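Local atomic coordinates of putative agmatinase (Clostridium difficile, PDB entry 3LHL), a protein that probably hydrolyses agmatine to putrescine and urea at a manganese centre, as a member of the agmatinase branch of the arginase family. Residues 205-208 with 209-212; 248-251 with 252-255. One frame throughout, in Å; residues are numbered along the deposited sequence.

Contact 1: 205-208 with 209-212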
loop_
_atom_site.group_PDB
_atom_site.type_symbol
_atom_site.label_atom_id
_atom_site.label_comp_id
_atom_site.label_asym_id
_atom_site.label_seq_id
_atom_site.Cartn_x
_atom_site.Cartn_y
_atom_site.Cartn_z
ATOM N N VAL A 205 9.220 -3.284 -1.178
ATOM C CA VAL A 205 9.238 -4.146 -2.349
ATOM C C VAL A 205 10.453 -3.682 -3.155
ATOM O O VAL A 205 11.049 -4.447 -3.916
ATOM C CB VAL A 205 7.953 -3.998 -3.210
ATOM C CG1 VAL A 205 7.883 -2.604 -3.844
ATOM C CG2 VAL A 205 7.929 -5.078 -4.277
ATOM N N LEU A 206 10.814 -2.413 -2.972
ATOM C CA LEU A 206 11.969 -1.839 -3.651
ATOM C C LEU A 206 13.215 -2.439 -3.008
ATOM O O LEU A 206 13.193 -2.803 -1.832
ATOM C CB LEU A 206 11.977 -0.315 -3.486
ATOM C CG LEU A 206 10.862 0.436 -4.216
ATOM C CD1 LEU A 206 10.710 1.834 -3.639
ATOM C CD2 LEU A 206 11.179 0.490 -5.704
ATOM N N ASP A 207 14.293 -2.552 -3.777
ATOM C CA ASP A 207 15.527 -3.111 -3.247
ATOM C C ASP A 207 15.973 -2.370 -1.989
ATOM O O ASP A 207 15.777 -1.164 -1.862
ATOM C CB ASP A 207 16.647 -3.046 -4.283
ATOM C CG ASP A 207 17.940 -3.644 -3.763
ATOM O OD1 ASP A 207 17.938 -4.856 -3.459
ATOM O OD2 ASP A 207 18.946 -2.906 -3.644
ATOM N N ALA A 208 16.579 -3.107 -1.066
ATOM C CA ALA A 208 17.050 -2.536 0.189
ATOM C C ALA A 208 18.036 -1.382 0.022
ATOM O O ALA A 208 17.983 -0.417 0.779
ATOM C CB ALA A 208 17.676 -3.632 1.051
ATOM N N SER A 209 18.930 -1.469 -0.962
ATOM C CA SER A 209 19.920 -0.409 -1.174
ATOM C C SER A 209 19.314 0.819 -1.843
ATOM O O SER A 209 19.910 1.896 -1.849
ATOM C CB SER A 209 21.084 -0.926 -2.020
ATOM O OG SER A 209 21.766 -1.974 -1.358
ATOM N N VAL A 210 18.130 0.646 -2.414
ATOM C CA VAL A 210 17.429 1.736 -3.073
ATOM C C VAL A 210 16.518 2.425 -2.060
ATOM O O VAL A 210 16.461 3.652 -2.002
ATOM C CB VAL A 210 16.566 1.209 -4.244
ATOM C CG1 VAL A 210 15.663 2.324 -4.783
ATOM C CG2 VAL A 210 17.471 0.649 -5.343
ATOM N N PHE A 211 15.811 1.624 -1.265
ATOM C CA PHE A 211 14.876 2.140 -0.262
ATOM C C PHE A 211 15.227 1.540 1.101
ATOM O O PHE A 211 14.529 0.665 1.602
ATOM C CB PHE A 211 13.444 1.748 -0.645
ATOM C CG PHE A 211 12.369 2.451 0.156
ATOM C CD1 PHE A 211 11.889 3.697 -0.240
ATOM C CD2 PHE A 211 11.828 1.858 1.289
ATOM C CE1 PHE A 211 10.877 4.344 0.483
ATOM C CE2 PHE A 211 10.820 2.492 2.019
ATOM C CZ PHE A 211 10.345 3.737 1.614
ATOM N N PRO A 212 16.320 2.011 1.717
ATOM C CA PRO A 212 16.728 1.485 3.021
ATOM C C PRO A 212 15.923 2.038 4.196
ATOM O O PRO A 212 15.976 1.495 5.307
ATOM C CB PRO A 212 18.205 1.858 3.081
ATOM C CG PRO A 212 18.231 3.177 2.368
ATOM C CD PRO A 212 17.331 2.940 1.178
HETATM O O HOH W 1 13.594 -1.722 0.766
HETATM O O HOH W 2 20.620 -4.504 -2.047
#
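The carbonyl oxygen of Asp207 is gripped by two successive backbone amides, which shows how a loop without regular structure can still be held by hydrogen bonds. Phe211 N meets Asp207 O at 2.9 Å in a nearly straight bond (165°), approaching almost head-on to the carbonyl. Val210 N reaches Asp207 O at 3.0 Å from above the carbonyl plane, in a more bent bond. The first closes an alpha-turn and the second the beta-turn within it.

The Asp207 side chain secures the start of the same turn. With CG anti to the backbone N (chi1 -179°), OD2 accepts from Ser209 N at 3.0 Å, forming an Asx turn; the amide comes in from above the carboxylate plane. A water links Asp207 OD2 to Ser209 OG, while Asp207 OD1 is taken by Gly221 N.

On the apolar side, Leu206 CB packs against Phe211 CB at 3.8 Å, and Leu206 CD1 lies obliquely to the ring. A second water joins Leu206 O to Phe211 O.

One aspartate thus supplies main-chain and side-chain acceptors to three consecutive amides, and so holds together the turn that comes just after the manganese ligands Asp202 and Asp204.

Contact 2: 248-251 with 252-255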
loop_
_atom_site.group_PDB
_atom_site.type_symbol
_atom_site.label_atom_id
_atom_site.label_comp_id
_atom_site.label_asym_id
_atom_site.label_seq_id
_atom_site.Cartn_x
_atom_site.Cartn_y
_atom_site.Cartn_z
ATOM N N GLU A 248 5.161 1.153 5.278
ATOM C CA GLU A 248 6.488 0.752 5.724
ATOM C C GLU A 248 7.654 1.715 5.479
ATOM O O GLU A 248 8.821 1.329 5.614
ATOM C CB GLU A 248 6.815 -0.651 5.183
ATOM C CG GLU A 248 5.903 -1.749 5.745
ATOM C CD GLU A 248 5.966 -1.871 7.278
ATOM O OE1 GLU A 248 6.467 -0.935 7.937
ATOM O OE2 GLU A 248 5.499 -2.900 7.829
ATOM N N LEU A 249 7.349 2.955 5.110
ATOM C CA LEU A 249 8.411 3.941 4.952
ATOM C C LEU A 249 8.803 4.291 6.383
ATOM O O LEU A 249 7.966 4.735 7.168
ATOM C CB LEU A 249 7.922 5.218 4.262
ATOM C CG LEU A 249 8.869 6.411 4.514
ATOM C CD1 LEU A 249 10.159 6.243 3.699
ATOM C CD2 LEU A 249 8.185 7.716 4.146
ATOM N N SER A 250 10.064 4.057 6.724
ATOM C CA SER A 250 10.576 4.364 8.054
ATOM C C SER A 250 11.783 5.257 7.783
ATOM O O SER A 250 12.907 4.781 7.655
ATOM C CB SER A 250 10.993 3.082 8.768
ATOM O OG SER A 250 11.168 3.321 10.149
ATOM N N PRO A 251 11.544 6.576 7.688
ATOM C CA PRO A 251 12.463 7.691 7.421
ATOM C C PRO A 251 13.858 7.663 8.026
ATOM O O PRO A 251 14.856 7.617 7.305
ATOM C CB PRO A 251 11.675 8.913 7.898
ATOM C CG PRO A 251 10.272 8.524 7.640
ATOM C CD PRO A 251 10.233 7.094 8.125
ATOM N N ASP A 252 13.925 7.709 9.348
ATOM C CA ASP A 252 15.203 7.744 10.038
ATOM C C ASP A 252 16.215 6.672 9.659
ATOM O O ASP A 252 17.415 6.887 9.809
ATOM C CB ASP A 252 14.980 7.730 11.550
ATOM C CG ASP A 252 14.058 8.843 12.007
ATOM O OD1 ASP A 252 14.151 9.956 11.443
ATOM O OD2 ASP A 252 13.245 8.609 12.930
ATOM N N TYR A 253 15.758 5.529 9.159
ATOM C CA TYR A 253 16.706 4.480 8.797
ATOM C C TYR A 253 17.487 4.785 7.524
ATOM O O TYR A 253 18.476 4.118 7.225
ATOM C CB TYR A 253 15.998 3.128 8.696
ATOM C CG TYR A 253 15.487 2.644 10.039
ATOM C CD1 TYR A 253 16.329 2.617 11.158
ATOM C CD2 TYR A 253 14.163 2.234 10.198
ATOM C CE1 TYR A 253 15.859 2.195 12.409
ATOM C CE2 TYR A 253 13.684 1.808 11.436
ATOM C CZ TYR A 253 14.534 1.794 12.538
ATOM O OH TYR A 253 14.052 1.395 13.763
ATOM N N ASP A 254 17.042 5.790 6.776
ATOM C CA ASP A 254 17.742 6.203 5.562
ATOM C C ASP A 254 18.260 7.604 5.837
ATOM O O ASP A 254 17.562 8.594 5.608
ATOM C CB ASP A 254 16.814 6.244 4.343
ATOM C CG ASP A 254 17.556 6.593 3.061
ATOM O OD1 ASP A 254 18.728 7.023 3.149
ATOM O OD2 ASP A 254 16.974 6.443 1.965
ATOM N N THR A 255 19.486 7.677 6.335
ATOM C CA THR A 255 20.108 8.949 6.666
ATOM C C THR A 255 20.260 9.897 5.482
ATOM O O THR A 255 20.406 11.103 5.677
ATOM C CB THR A 255 21.490 8.728 7.323
ATOM O OG1 THR A 255 22.227 7.748 6.579
ATOM C CG2 THR A 255 21.323 8.243 8.756
HETATM O O HOH W 3 11.800 6.049 11.008
#
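Two first torsions bring Ser250 and Tyr253 together across the turn: Ser250 carries OG anti to its own backbone N (chi1 -165°), while Tyr253 places CG anti to its carbonyl carbon (chi1 -67°). The hydroxyl oxygen of Ser250 consequently comes obliquely onto the ring, 3.2 Å from both Tyr253 CD2 and Tyr253 CE2. Ser250 CB accompanies it, 3.6 Å from Tyr253 CD2, and the serine methylene and hydroxyl together bear on the same ring bond.

Alongside this side-chain contact the backbone winds through a short 3-10 turn. Its firmer bond runs from Asp254 N to Pro251 O, 2.9 Å long and fairly straight (163°). One residue earlier, Tyr253 N reaches Ser250 O in a weak bond of 3.3 Å. The two bonds step along the chain, each spanning three residues, which is the signature of 3-10 winding. A water hydrogen-bonded to Ser250 OG also accepts a weak bond from Asp252 N.

The tyrosine ring also makes a cation-pi contact with Arg24. Asp254 points its carboxylate forward along the chain, OD2 to Ser259 OG and OD1 to Thr256 OG1, tying the turn to the start of the next helix.

Residues 248-255 lie in the loop between strand 240-247 of the parallel sheet and helix 258-278. Leu249 touches both that helix, at Ser259 and Ala263, and helix 30-38, at Ala30 and Met34; Pro251 likewise touches Ser33 of helix 30-38 and Thr260 of helix 258-278.

In the fold
Contact 1 comes first along the chain and contact 2 follows, their centres about 11 Å apart on the same side of the molecule. Each lies in a loop leaving the parallel sheet, after strand 196-202 and strand 240-247, which are neighbours in that sheet. The loops touch directly: Phe211 CZ packs on Leu249 CD1 at 3.3 Å, and Pro212 CG lies 3.5 Å from Asp254 OD2. Both also lean on helix 258-278. Together they lie beside the metal site of this arginase-family fold, contact 1 following Asp202 and Asp204 and contact 2 opening with Glu248, whose carboxylate bonds to the backbone of the manganese ligand His98.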